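Local structure of beta-1,3-1,4-glucanase (Caldicellulosiruptor sp. F32, 5H4R) at residues L181-V186 and V233-M238; Y263-I268 and G319-I324; K83-T88 and K378-V383. The protein hydrolyses mixed-linkage beta-1,3-1,4-glucans such as lichenan, as a lichenase of glycoside hydrolase family 5. The protein carries 1 engineered substitution. One frame throughout, in Å; residues are numbered along the deposited sequence.

All three contacts belong to a TIM-barrel hydrolase of eight parallel strands. Contacts 1 and 2 each join neighbours in that barrel, strands 181-184 with 237-240 and strands 267-272 with 322-327. Their centres lie about 10 Å apart, and they touch because strands 237-240 and 267-272 are adjacent: L237 O lies 2.7 Å from I268 N. Along the chain they come in series, building adjoining parts of the barrel wall, both nested inside the long loop closed by contact 3. That surface contact, its centre about 27 Å from that of contact 1 and about 31 Å from that of contact 2, brings a small hairpin late in the chain back against the early helix 83-91.

Contact 1 (L181-V186 and V233-M238); sequences LIFEAV and VSRYLM
M238 N donates to F183 O at 2.8 Å, and A185 N donates to M238 O at 2.9 Å. These bonds set the strands parallel, with F183 beside L237 and E184 beside M238. Nearer the strand starts a water takes over, accepting from Y236 N and donating to L181 O. The same carbonyl receives R235 NH1 at 3.0 Å (156° at the hydrogen), in the guanidinium plane but tilted from the carbonyl plane. Loop oxygens hold the rest of that group: Y177 O takes NH2, N232 OD1 takes NE, and N178 O also accepts from NH1.

The arginine is also a lid on an aromatic ring. CG stands anti to the backbone N (chi1 177°) and chi2 is extended, which brings R235 CD over the centre of the F183 ring, 3.5 Å from the centroid, a CH-pi contact. The bend at chi3 then turns the guanidinium toward L181 O. NE follows over the same face, 3.5 Å from F183 CZ, with guanidinium and ring planes 37° apart. With an alanine here that face would probably be uncovered, L181 O would lose one of two donors, and Y177 O, N178 O and N232 OD1 would miss the arginine's N-H groups.

On the face carrying E184 and M238, M238 SD meets I182 CG2 at 3.8 Å, while M238 CE lies 3.6 Å from E184 OE1. The other carboxylate oxygen, OE2, is gripped by R98 and N139. F183 and L237 turn instead to helix 205-226, which connects the two strands: a beta-alpha-beta crossover of the TIM barrel.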
ATOM      1  N   LEU A 181       4.018   6.907  12.429  1.00  8.97           N
ATOM      2  CA  LEU A 181       4.630   6.916  11.107  1.00  9.36           C
ATOM      3  C   LEU A 181       5.341   5.589  10.839  1.00  9.53           C
ATOM      4  O   LEU A 181       6.191   5.151  11.628  1.00  9.16           O
ATOM      5  CB  LEU A 181       5.619   8.073  10.975  1.00  8.28           C
ATOM      6  CG  LEU A 181       6.328   8.178   9.635  1.00  7.79           C
ATOM      7  CD1 LEU A 181       5.347   8.420   8.515  1.00  9.95           C
ATOM      8  CD2 LEU A 181       7.382   9.284   9.677  1.00 12.07           C
ATOM      9  N   ILE A 182       4.972   4.975   9.719  1.00 10.03           N
ATOM     10  CA  ILE A 182       5.409   3.652   9.280  1.00  9.10           C
ATOM     11  C   ILE A 182       6.140   3.821   7.953  1.00  8.12           C
ATOM     12  O   ILE A 182       5.662   4.544   7.071  1.00  9.60           O
ATOM     13  CB  ILE A 182       4.191   2.720   9.114  1.00  9.51           C
ATOM     14  CG1 ILE A 182       3.438   2.608  10.442  1.00  8.89           C
ATOM     15  CG2 ILE A 182       4.595   1.342   8.571  1.00 11.41           C
ATOM     16  CD1 ILE A 182       1.986   2.198  10.266  1.00 12.83           C
ATOM     17  N   PHE A 183       7.296   3.154   7.796  1.00  8.99           N
ATOM     18  CA  PHE A 183       8.018   3.154   6.526  1.00  8.65           C
ATOM     19  C   PHE A 183       7.764   1.833   5.816  1.00  8.15           C
ATOM     20  O   PHE A 183       7.916   0.763   6.421  1.00  9.79           O
ATOM     21  CB  PHE A 183       9.534   3.302   6.703  1.00  7.18           C
ATOM     22  CG  PHE A 183       9.979   4.560   7.411  1.00  9.36           C
ATOM     23  CD1 PHE A 183       9.185   5.691   7.461  1.00  9.43           C
ATOM     24  CD2 PHE A 183      11.219   4.592   8.022  1.00 11.56           C
ATOM     25  CE1 PHE A 183       9.640   6.842   8.104  1.00  9.39           C
ATOM     26  CE2 PHE A 183      11.673   5.740   8.644  1.00  9.16           C
ATOM     27  CZ  PHE A 183      10.879   6.860   8.690  1.00 10.51           C
ATOM     28  N   GLU A 184       7.479   1.915   4.526  1.00  8.60           N
ATOM     29  CA  GLU A 184       7.245   0.756   3.663  1.00  9.13           C
ATOM     30  C   GLU A 184       8.337   0.710   2.602  1.00  7.09           C
ATOM     31  O   GLU A 184       8.444   1.639   1.800  1.00  9.48           O
ATOM     32  CB  GLU A 184       5.853   0.866   3.009  1.00  9.07           C
ATOM     33  CG  GLU A 184       5.552  -0.207   1.967  1.00  9.27           C
ATOM     34  CD  GLU A 184       4.296   0.106   1.165  1.00 15.47           C
ATOM     35  OE1 GLU A 184       3.232   0.299   1.792  1.00 13.80           O
ATOM     36  OE2 GLU A 184       4.378   0.224  -0.093  1.00 15.87           O
ATOM     37  N   ALA A 185       9.110  -0.383   2.569  1.00  7.84           N
ATOM     38  CA  ALA A 185      10.366  -0.424   1.826  1.00  9.06           C
ATOM     39  C   ALA A 185      10.198   0.035   0.391  1.00 11.38           C
ATOM     40  O   ALA A 185      10.988   0.831  -0.135  1.00  9.97           O
ATOM     41  CB  ALA A 185      10.911  -1.847   1.849  1.00  7.96           C
ATOM     42  N   VAL A 186       9.202  -0.538  -0.276  1.00  9.16           N
ATOM     43  CA  VAL A 186       8.995  -0.364  -1.704  1.00  9.38           C
ATOM     44  C   VAL A 186       7.598  -0.904  -1.948  1.00  8.01           C
ATOM     45  O   VAL A 186       7.096  -1.718  -1.160  1.00  8.67           O
ATOM     46  CB  VAL A 186      10.077  -1.130  -2.515  1.00  9.58           C
ATOM     47  CG1 VAL A 186      10.060  -2.610  -2.236  1.00  7.90           C
ATOM     48  CG2 VAL A 186       9.930  -0.864  -4.008  1.00 10.51           C
ATOM     49  N   VAL A 233      14.928   3.449  15.344  1.00 13.59           N
ATOM     50  CA  VAL A 233      15.458   2.187  15.863  1.00 12.82           C
ATOM     51  C   VAL A 233      14.352   1.186  16.159  1.00 14.61           C
ATOM     52  O   VAL A 233      14.611  -0.027  16.142  1.00 19.34           O
ATOM     53  CB  VAL A 233      16.309   2.420  17.123  1.00 15.21           C
ATOM     54  CG1 VAL A 233      17.448   3.362  16.828  1.00 16.34           C
ATOM     55  CG2 VAL A 233      15.460   2.939  18.278  1.00 23.36           C
ATOM     56  N   SER A 234      13.111   1.647  16.401  1.00 14.47           N
ATOM     57  CA  SER A 234      12.022   0.765  16.819  1.00 18.36           C
ATOM     58  C   SER A 234      10.722   0.950  16.036  1.00 15.52           C
ATOM     59  O   SER A 234       9.751   0.230  16.302  1.00 13.18           O
ATOM     60  CB  SER A 234      11.734   0.982  18.307  1.00 22.65           C
ATOM     61  OG  SER A 234      11.565   2.368  18.551  1.00 26.19           O
ATOM     62  N   ARG A 235      10.666   1.921  15.131  1.00 10.95           N
ATOM     63  CA  ARG A 235       9.503   2.158  14.285  1.00 12.93           C
ATOM     64  C   ARG A 235       9.085   0.885  13.560  1.00  9.53           C
ATOM     65  O   ARG A 235       9.927   0.069  13.175  1.00 11.22           O
ATOM     66  CB  ARG A 235       9.893   3.249  13.270  1.00 20.14           C
ATOM     67  CG  ARG A 235       8.905   3.621  12.240  1.00 25.88           C
ATOM     68  CD  ARG A 235       9.426   4.711  11.311  1.00 12.41           C
ATOM     69  NE  ARG A 235      10.156   5.792  11.960  1.00 10.46           N
ATOM     70  CZ  ARG A 235       9.611   6.723  12.730  1.00 10.49           C
ATOM     71  NH1 ARG A 235       8.315   6.686  13.007  1.00 11.26           N
ATOM     72  NH2 ARG A 235      10.373   7.648  13.292  1.00 10.91           N
ATOM     73  N   TYR A 236       7.780   0.724  13.344  1.00  7.93           N
ATOM     74  CA  TYR A 236       7.307  -0.378  12.508  1.00  8.69           C
ATOM     75  C   TYR A 236       7.650  -0.121  11.049  1.00 11.54           C
ATOM     76  O   TYR A 236       7.534   1.004  10.557  1.00  9.06           O
ATOM     77  CB  TYR A 236       5.795  -0.569  12.653  1.00 10.28           C
ATOM     78  CG  TYR A 236       5.376  -1.202  13.956  1.00 10.87           C
ATOM     79  CD1 TYR A 236       5.125  -0.420  15.082  1.00 11.75           C
ATOM     80  CD2 TYR A 236       5.223  -2.582  14.072  1.00 11.88           C
ATOM     81  CE1 TYR A 236       4.731  -0.982  16.277  1.00 10.36           C
ATOM     82  CE2 TYR A 236       4.844  -3.159  15.275  1.00 11.53           C
ATOM     83  CZ  TYR A 236       4.603  -2.352  16.375  1.00 10.82           C
ATOM     84  OH  TYR A 236       4.230  -2.894  17.580  1.00 12.96           O
ATOM     85  N   LEU A 237       8.031  -1.193  10.347  1.00 10.74           N
ATOM     86  CA  LEU A 237       8.472  -1.155   8.963  1.00  6.59           C
ATOM     87  C   LEU A 237       7.719  -2.220   8.185  1.00  9.94           C
ATOM     88  O   LEU A 237       7.604  -3.355   8.647  1.00 11.82           O
ATOM     89  CB  LEU A 237       9.954  -1.423   8.858  1.00  9.19           C
ATOM     90  CG  LEU A 237      10.886  -0.638   9.755  1.00  9.26           C
ATOM     91  CD1 LEU A 237      12.320  -1.140   9.611  1.00 12.16           C
ATOM     92  CD2 LEU A 237      10.792   0.843   9.411  1.00 11.56           C
ATOM     93  N   MET A 238       7.233  -1.860   7.002  1.00  9.32           N
ATOM     94  CA  MET A 238       6.504  -2.774   6.138  1.00  8.21           C
ATOM     95  C   MET A 238       7.402  -3.247   5.006  1.00  8.29           C
ATOM     96  O   MET A 238       8.119  -2.440   4.414  1.00  9.42           O
ATOM     97  CB  MET A 238       5.253  -2.086   5.572  1.00  8.48           C
ATOM     98  CG  MET A 238       4.122  -1.911   6.574  1.00  9.91           C
ATOM     99  SD  MET A 238       2.787  -0.818   5.986  1.00 12.30           S
ATOM    100  CE  MET A 238       2.168  -1.736   4.557  1.00 12.85           C
TER
HETATM  101  O   HOH W   1       5.796   2.860  13.363  1.00  8.74           O

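Contact 2 (Y263-I268 and G319-I324); sequences YKNRII and GIPVVI
G319 O accepts from N265 ND2 at 2.9 Å in a nearly straight bond (162° at the hydrogen). N265 reaches it with CG anti to the backbone N (chi1 -160°), and the carbonyl oxygen lies close to the plane of the amide. N38 brings a second side-chain amide to the same oxygen, so two asparagines converge on it. G319 itself ends the preceding helix in a Schellman motif with positive phi (95°), a backbone shape in which a CB would press against the carbonyl O before it.

I320 contributes little, its CG2 lying 4.4 Å from I267 O. P321 does much more, where the chain leads into strand 322-327, the neighbour of strand 267-272 in the parallel TIM barrel. Its ring points at the strand 267-272 side, and CD sits 3.6 Å from N265 OD1. CG comes to 3.5 Å from I267 O. The same CG packs at 3.7 Å on I268 CG1, the two side chains crossing at about a right angle. P321 O receives a CA-H...O contact from I268 CA at 3.5 Å and takes part in a backbone hydrogen bond with I269, which also bonds to V323. A40 and V44 of helix 39-47 also lie against the proline.

V322 points away from 263-268, and its side chain packs on F315 and V316 of helix 298-316. V323 comes back to the contact, its CG2 meeting I268 CG2 at 3.7 Å beside M47 and M238.

The chemistry thus changes along the segment, from amide bonding at the partly exposed N265 to aliphatic packing on I268. P321 has no N-H to offer I267 O, which meets its ring carbons CG and CD instead, and no charge crosses between the two segments.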
ATOM      1  N   TYR A 263      13.175  -3.767  20.243  1.00 22.07           N
ATOM      2  CA  TYR A 263      11.772  -4.140  20.320  1.00 22.36           C
ATOM      3  C   TYR A 263      11.517  -5.253  19.317  1.00 18.13           C
ATOM      4  O   TYR A 263      11.846  -5.121  18.130  1.00 20.79           O
ATOM      5  CB  TYR A 263      10.859  -2.947  20.031  1.00 20.63           C
ATOM      6  CG  TYR A 263      10.835  -1.928  21.145  1.00 21.96           C
ATOM      7  CD1 TYR A 263      11.771  -0.903  21.185  1.00 31.41           C
ATOM      8  CD2 TYR A 263       9.898  -2.001  22.168  1.00 34.18           C
ATOM      9  CE1 TYR A 263      11.764   0.031  22.207  1.00 26.77           C
ATOM     10  CE2 TYR A 263       9.886  -1.069  23.200  1.00 38.09           C
ATOM     11  CZ  TYR A 263      10.816  -0.055  23.209  1.00 33.09           C
ATOM     12  OH  TYR A 263      10.816   0.877  24.224  1.00 39.77           O
ATOM     13  N   LYS A 264      10.938  -6.345  19.797  1.00 18.41           N
ATOM     14  CA  LYS A 264      10.680  -7.468  18.920  1.00 17.67           C
ATOM     15  C   LYS A 264       9.488  -7.199  18.007  1.00 16.24           C
ATOM     16  O   LYS A 264       8.606  -6.388  18.296  1.00 16.20           O
ATOM     17  CB  LYS A 264      10.394  -8.731  19.733  1.00 24.90           C
ATOM     18  CG  LYS A 264      11.452  -9.099  20.759  1.00 36.15           C
ATOM     19  CD  LYS A 264      11.072 -10.412  21.448  1.00 52.77           C
ATOM     20  CE  LYS A 264      12.079 -10.837  22.512  1.00 49.56           C
ATOM     21  NZ  LYS A 264      11.719 -10.374  23.890  1.00 54.95           N
ATOM     22  N   ASN A 265       9.492  -7.881  16.870  1.00 15.35           N
ATOM     23  CA  ASN A 265       8.298  -8.040  16.041  1.00 14.27           C
ATOM     24  C   ASN A 265       7.813  -6.691  15.496  1.00 13.23           C
ATOM     25  O   ASN A 265       6.658  -6.317  15.650  1.00 13.37           O
ATOM     26  CB  ASN A 265       7.203  -8.746  16.843  1.00 15.23           C
ATOM     27  CG  ASN A 265       6.144  -9.374  15.972  1.00 14.58           C
ATOM     28  OD1 ASN A 265       6.398  -9.766  14.834  1.00 14.40           O
ATOM     29  ND2 ASN A 265       4.942  -9.501  16.511  1.00 15.34           N
ATOM     30  N   ARG A 266       8.719  -5.959  14.849  1.00 12.90           N
ATOM     31  CA  ARG A 266       8.431  -4.626  14.338  1.00 12.50           C
ATOM     32  C   ARG A 266       8.407  -4.602  12.815  1.00 11.52           C
ATOM     33  O   ARG A 266       8.376  -3.521  12.231  1.00 11.54           O
ATOM     34  CB  ARG A 266       9.454  -3.606  14.889  1.00 13.61           C
ATOM     35  CG  ARG A 266       9.349  -3.348  16.399  1.00 14.85           C
ATOM     36  CD  ARG A 266       8.083  -2.562  16.730  1.00 15.23           C
ATOM     37  NE  ARG A 266       7.756  -2.431  18.151  1.00 18.85           N
ATOM     38  CZ  ARG A 266       7.654  -1.291  18.822  1.00 23.54           C
ATOM     39  NH1 ARG A 266       7.883  -0.111  18.256  1.00 25.36           N
ATOM     40  NH2 ARG A 266       7.311  -1.335  20.092  1.00 32.16           N
ATOM     41  N   ILE A 267       8.414  -5.770  12.162  1.00 11.22           N
ATOM     42  CA  ILE A 267       8.332  -5.868  10.707  1.00 10.38           C
ATOM     43  C   ILE A 267       6.935  -6.351  10.344  1.00  9.93           C
ATOM     44  O   ILE A 267       6.485  -7.396  10.833  1.00 10.38           O
ATOM     45  CB  ILE A 267       9.399  -6.816  10.124  1.00 11.06           C
ATOM     46  CG1 ILE A 267      10.821  -6.417  10.553  1.00 16.62           C
ATOM     47  CG2 ILE A 267       9.270  -6.866   8.606  1.00 12.25           C
ATOM     48  CD1 ILE A 267      11.222  -5.064  10.167  1.00 16.91           C
ATOM     49  N   ILE A 268       6.260  -5.587   9.486  1.00  9.71           N
ATOM     50  CA  ILE A 268       4.898  -5.864   9.037  1.00  8.03           C
ATOM     51  C   ILE A 268       4.973  -6.366   7.604  1.00  9.11           C
ATOM     52  O   ILE A 268       5.675  -5.777   6.777  1.00  8.74           O
ATOM     53  CB  ILE A 268       4.018  -4.601   9.108  1.00  9.11           C
ATOM     54  CG1 ILE A 268       3.911  -4.085  10.556  1.00  9.06           C
ATOM     55  CG2 ILE A 268       2.651  -4.868   8.518  1.00 10.23           C
ATOM     56  CD1 ILE A 268       3.198  -2.771  10.676  1.00 10.37           C
ATOM     57  N   GLY A 319       1.662 -14.544  15.174  1.00 13.92           N
ATOM     58  CA  GLY A 319       1.931 -13.288  15.836  1.00 12.60           C
ATOM     59  C   GLY A 319       2.551 -12.236  14.958  1.00 13.59           C
ATOM     60  O   GLY A 319       2.847 -11.129  15.452  1.00 13.49           O
ATOM     61  N   ILE A 320       2.738 -12.525  13.673  1.00 11.58           N
ATOM     62  CA  ILE A 320       3.442 -11.633  12.769  1.00 11.76           C
ATOM     63  C   ILE A 320       2.411 -10.732  12.096  1.00  9.82           C
ATOM     64  O   ILE A 320       1.456 -11.239  11.491  1.00 11.47           O
ATOM     65  CB  ILE A 320       4.246 -12.430  11.732  1.00 11.84           C
ATOM     66  CG1 ILE A 320       5.260 -13.301  12.453  1.00 15.31           C
ATOM     67  CG2 ILE A 320       4.897 -11.488  10.749  1.00 12.40           C
ATOM     68  CD1 ILE A 320       5.868 -14.354  11.579  1.00 16.78           C
ATOM     69  N   PRO A 321       2.563  -9.408  12.152  1.00 10.30           N
ATOM     70  CA  PRO A 321       1.539  -8.524  11.601  1.00  9.65           C
ATOM     71  C   PRO A 321       1.572  -8.426  10.084  1.00 10.34           C
ATOM     72  O   PRO A 321       2.629  -8.484   9.454  1.00 10.23           O
ATOM     73  CB  PRO A 321       1.887  -7.169  12.227  1.00 12.48           C
ATOM     74  CG  PRO A 321       3.370  -7.239  12.429  1.00 10.12           C
ATOM     75  CD  PRO A 321       3.611  -8.650  12.878  1.00 11.41           C
ATOM     76  N   VAL A 322       0.378  -8.258   9.522  1.00  8.84           N
ATOM     77  CA  VAL A 322       0.117  -8.149   8.088  1.00  8.32           C
ATOM     78  C   VAL A 322      -0.810  -6.965   7.838  1.00  7.98           C
ATOM     79  O   VAL A 322      -1.840  -6.836   8.508  1.00  9.98           O
ATOM     80  CB  VAL A 322      -0.551  -9.431   7.558  1.00 11.01           C
ATOM     81  CG1 VAL A 322      -0.934  -9.264   6.110  1.00 10.72           C
ATOM     82  CG2 VAL A 322       0.330 -10.665   7.781  1.00 10.06           C
ATOM     83  N   VAL A 323      -0.467  -6.124   6.852  1.00  9.79           N
ATOM     84  CA  VAL A 323      -1.315  -5.019   6.423  1.00  7.93           C
ATOM     85  C   VAL A 323      -1.539  -5.142   4.919  1.00  8.92           C
ATOM     86  O   VAL A 323      -0.582  -5.334   4.161  1.00 10.80           O
ATOM     87  CB  VAL A 323      -0.694  -3.659   6.785  1.00  6.98           C
ATOM     88  CG1 VAL A 323      -1.389  -2.496   6.079  1.00  9.48           C
ATOM     89  CG2 VAL A 323      -0.730  -3.452   8.292  1.00  9.04           C
ATOM     90  N   ILE A 324      -2.797  -5.026   4.495  1.00  6.28           N
ATOM     91  CA  ILE A 324      -3.143  -4.945   3.084  1.00  8.21           C
ATOM     92  C   ILE A 324      -3.089  -3.462   2.727  1.00  8.43           C
ATOM     93  O   ILE A 324      -3.987  -2.689   3.046  1.00  9.91           O
ATOM     94  CB  ILE A 324      -4.507  -5.585   2.799  1.00  8.55           C
ATOM     95  CG1 ILE A 324      -4.449  -7.087   3.050  1.00  9.99           C
ATOM     96  CG2 ILE A 324      -4.978  -5.264   1.392  1.00  9.75           C
ATOM     97  CD1 ILE A 324      -5.800  -7.746   3.047  1.00 10.15           C
TER

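Contact 3 (K83-T88 and K378-V383); sequences KQMIDT and KTLKWV
L380 pushes its two methyls into the side of helix 83-91. Its CG stands anti to the carbonyl carbon (chi1 -62°), which carries the fork to the helix, CD1 at Q84 and CD2 at M85. CD1 ends against the amide of Q84, 3.3 Å from Q84 CD and nearer to that carbon than to OE1 or NE2, a close approach for two carbons. CD2 lies 3.7 Å from M85 CA and 3.8 Å from M85 CB, with the M85 and L380 side chains at about a right angle. One turn along, T88 meets the same leucine and W382: OG1 stands 4.0 Å from L380 CD1, and CG2 comes to 3.7 Å from W382 NE1.

The indole N-H is taken by a water, which accepts from W382 NE1 at 2.9 Å and donates to T88 O at 2.8 Å. Both the water and T88 O lie at the edge of the indole, in its plane.

Strands 375-376 and 381-382, the latter only weakly bonded, form a small antiparallel hairpin that leans on a helix lying in the chain between barrel strands 50-53 and 96-99. Its turn presents L380, whose own phi is positive (60°).

T379 shapes that turn as an ST turn, OG1 accepting from K381 N at 3.2 Å, and the same oxygen is hydrogen-bonded to D376. L375, in the other strand, packs on M85, T88 and W382 alike, while A92 and F94 also lie against the indole.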
ATOM      1  N   LYS A  83      -4.734  20.383   4.273  1.00 13.45           N
ATOM      2  CA  LYS A  83      -5.089  19.871   5.596  1.00 13.67           C
ATOM      3  C   LYS A  83      -6.587  19.589   5.692  1.00 13.62           C
ATOM      4  O   LYS A  83      -6.999  18.582   6.281  1.00 14.03           O
ATOM      5  CB  LYS A  83      -4.645  20.823   6.709  1.00 20.69           C
ATOM      6  CG  LYS A  83      -4.699  20.077   8.062  1.00 24.12           C
ATOM      7  CD  LYS A  83      -4.311  20.904   9.250  1.00 55.01           C
ATOM      8  CE  LYS A  83      -4.513  20.081  10.515  1.00 39.64           C
ATOM      9  NZ  LYS A  83      -5.953  19.832  10.823  1.00 27.55           N
ATOM     10  N   GLN A  84      -7.422  20.440   5.084  1.00 14.61           N
ATOM     11  CA  GLN A  84      -8.859  20.188   5.124  1.00 15.01           C
ATOM     12  C   GLN A  84      -9.191  18.840   4.490  1.00 13.74           C
ATOM     13  O   GLN A  84     -10.080  18.123   4.955  1.00 15.37           O
ATOM     14  CB  GLN A  84      -9.616  21.324   4.422  1.00 19.96           C
ATOM     15  CG  GLN A  84     -11.118  21.249   4.578  1.00 38.14           C
ATOM     16  CD  GLN A  84     -11.856  22.393   3.876  1.00 52.93           C
ATOM     17  OE1 GLN A  84     -11.249  23.235   3.215  1.00 40.63           O
ATOM     18  NE2 GLN A  84     -13.176  22.420   4.027  1.00 55.23           N
ATOM     19  N   MET A  85      -8.493  18.484   3.428  1.00 12.27           N
ATOM     20  CA  MET A  85      -8.737  17.199   2.785  1.00 11.12           C
ATOM     21  C   MET A  85      -8.424  16.046   3.725  1.00 12.37           C
ATOM     22  O   MET A  85      -9.211  15.105   3.860  1.00 12.50           O
ATOM     23  CB  MET A  85      -7.887  17.118   1.526  1.00 16.40           C
ATOM     24  CG  MET A  85      -8.093  15.881   0.702  1.00 18.31           C
ATOM     25  SD  MET A  85      -6.919  15.866  -0.668  1.00 17.41           S
ATOM     26  CE  MET A  85      -7.235  17.416  -1.403  1.00 10.13           C
ATOM     27  N   ILE A  86      -7.271  16.097   4.392  1.00 10.02           N
ATOM     28  CA  ILE A  86      -6.927  15.023   5.316  1.00 10.47           C
ATOM     29  C   ILE A  86      -7.886  15.016   6.504  1.00 12.04           C
ATOM     30  O   ILE A  86      -8.268  13.951   7.000  1.00 10.71           O
ATOM     31  CB  ILE A  86      -5.459  15.156   5.746  1.00 12.84           C
ATOM     32  CG1 ILE A  86      -4.543  15.217   4.508  1.00 11.68           C
ATOM     33  CG2 ILE A  86      -5.063  14.020   6.689  1.00 14.43           C
ATOM     34  CD1 ILE A  86      -4.784  14.111   3.518  1.00 12.34           C
ATOM     35  N   ASP A  87      -8.287  16.198   6.982  1.00 13.27           N
ATOM     36  CA  ASP A  87      -9.316  16.287   8.025  1.00 13.09           C
ATOM     37  C   ASP A  87     -10.584  15.549   7.616  1.00 12.74           C
ATOM     38  O   ASP A  87     -11.220  14.877   8.436  1.00 13.91           O
ATOM     39  CB  ASP A  87      -9.698  17.734   8.297  1.00 14.30           C
ATOM     40  CG  ASP A  87      -8.599  18.571   8.936  1.00 18.66           C
ATOM     41  OD1 ASP A  87      -7.557  18.054   9.403  1.00 16.43           O
ATOM     42  OD2 ASP A  87      -8.825  19.801   8.976  1.00 18.18           O
ATOM     43  N   THR A  88     -10.988  15.717   6.356  1.00 12.46           N
ATOM     44  CA  THR A  88     -12.189  15.072   5.839  1.00 14.46           C
ATOM     45  C   THR A  88     -12.056  13.551   5.853  1.00 11.99           C
ATOM     46  O   THR A  88     -12.991  12.844   6.239  1.00 12.66           O
ATOM     47  CB  THR A  88     -12.461  15.599   4.428  1.00 13.64           C
ATOM     48  OG1 THR A  88     -12.756  17.003   4.504  1.00 15.12           O
ATOM     49  CG2 THR A  88     -13.648  14.891   3.789  1.00 14.15           C
ATOM     50  N   LYS A 378     -11.791  18.008  -5.046  1.00 14.06           N
ATOM     51  CA  LYS A 378     -12.022  19.421  -5.323  1.00 15.91           C
ATOM     52  C   LYS A 378     -13.136  19.999  -4.445  1.00 16.32           C
ATOM     53  O   LYS A 378     -13.089  21.185  -4.086  1.00 17.86           O
ATOM     54  CB  LYS A 378     -12.348  19.606  -6.808  1.00 17.17           C
ATOM     55  CG  LYS A 378     -12.445  21.055  -7.271  1.00 25.98           C
ATOM     56  CD  LYS A 378     -12.482  21.127  -8.796  1.00 46.74           C
ATOM     57  CE  LYS A 378     -12.187  22.532  -9.332  1.00 50.31           C
ATOM     58  NZ  LYS A 378     -13.412  23.363  -9.449  1.00 47.91           N
ATOM     59  N   THR A 379     -14.154  19.195  -4.122  1.00 15.25           N
ATOM     60  CA  THR A 379     -15.290  19.655  -3.327  1.00 17.09           C
ATOM     61  C   THR A 379     -15.251  19.161  -1.894  1.00 14.92           C
ATOM     62  O   THR A 379     -16.019  19.662  -1.063  1.00 15.78           O
ATOM     63  CB  THR A 379     -16.609  19.175  -3.947  1.00 20.22           C
ATOM     64  OG1 THR A 379     -16.631  17.743  -3.970  1.00 15.48           O
ATOM     65  CG2 THR A 379     -16.777  19.734  -5.355  1.00 21.59           C
ATOM     66  N   LEU A 380     -14.411  18.168  -1.619  1.00 14.61           N
ATOM     67  CA  LEU A 380     -14.343  17.463  -0.342  1.00 12.81           C
ATOM     68  C   LEU A 380     -15.661  16.781   0.000  1.00 15.56           C
ATOM     69  O   LEU A 380     -15.998  16.579   1.174  1.00 17.54           O
ATOM     70  CB  LEU A 380     -13.900  18.398   0.776  1.00 14.40           C
ATOM     71  CG  LEU A 380     -12.504  18.967   0.560  1.00 19.44           C
ATOM     72  CD1 LEU A 380     -12.155  19.866   1.705  1.00 27.20           C
ATOM     73  CD2 LEU A 380     -11.434  17.885   0.405  1.00 23.75           C
ATOM     74  N   LYS A 381     -16.402  16.402  -1.033  1.00 13.00           N
ATOM     75  CA  LYS A 381     -17.600  15.600  -0.876  1.00 15.23           C
ATOM     76  C   LYS A 381     -17.314  14.140  -1.199  1.00 13.93           C
ATOM     77  O   LYS A 381     -16.569  13.816  -2.138  1.00 11.79           O
ATOM     78  CB  LYS A 381     -18.716  16.122  -1.778  1.00 13.60           C
ATOM     79  CG  LYS A 381     -19.195  17.522  -1.365  1.00 19.52           C
ATOM     80  CD  LYS A 381     -20.522  17.890  -1.977  1.00 32.40           C
ATOM     81  CE  LYS A 381     -20.775  19.391  -1.842  1.00 48.79           C
ATOM     82  NZ  LYS A 381     -20.313  19.922  -0.520  1.00 56.70           N
ATOM     83  N   TRP A 382     -17.925  13.243  -0.429  1.00 12.59           N
ATOM     84  CA  TRP A 382     -17.793  11.822  -0.726  1.00 11.01           C
ATOM     85  C   TRP A 382     -18.759  11.473  -1.856  1.00 10.56           C
ATOM     86  O   TRP A 382     -19.979  11.679  -1.738  1.00 12.25           O
ATOM     87  CB  TRP A 382     -18.061  10.966   0.519  1.00 10.84           C
ATOM     88  CG  TRP A 382     -17.035  11.183   1.577  1.00  9.88           C
ATOM     89  CD1 TRP A 382     -17.132  12.035   2.630  1.00 15.95           C
ATOM     90  CD2 TRP A 382     -15.725  10.591   1.650  1.00 10.95           C
ATOM     91  NE1 TRP A 382     -15.976  12.006   3.375  1.00 14.31           N
ATOM     92  CE2 TRP A 382     -15.101  11.119   2.795  1.00 14.13           C
ATOM     93  CE3 TRP A 382     -15.037   9.649   0.874  1.00  9.46           C
ATOM     94  CZ2 TRP A 382     -13.813  10.752   3.185  1.00 11.55           C
ATOM     95  CZ3 TRP A 382     -13.747   9.281   1.270  1.00 10.03           C
ATOM     96  CH2 TRP A 382     -13.150   9.847   2.401  1.00 11.53           C
ATOM     97  N   VAL A 383     -18.216  10.948  -2.951  1.00 10.52           N
ATOM     98  CA  VAL A 383     -19.054  10.531  -4.075  1.00  8.99           C
ATOM     99  C   VAL A 383     -19.768   9.222  -3.759  1.00  9.66           C
ATOM    100  O   VAL A 383     -20.921   9.013  -4.168  1.00 11.27           O
ATOM    101  CB  VAL A 383     -18.186  10.411  -5.336  1.00  9.37           C
ATOM    102  CG1 VAL A 383     -19.019   9.902  -6.501  1.00 13.61           C
ATOM    103  CG2 VAL A 383     -17.598  11.762  -5.681  1.00  9.94           C
TER
HETATM  104  O   HOH W   2     -15.724  13.299   6.000  1.00 13.75           O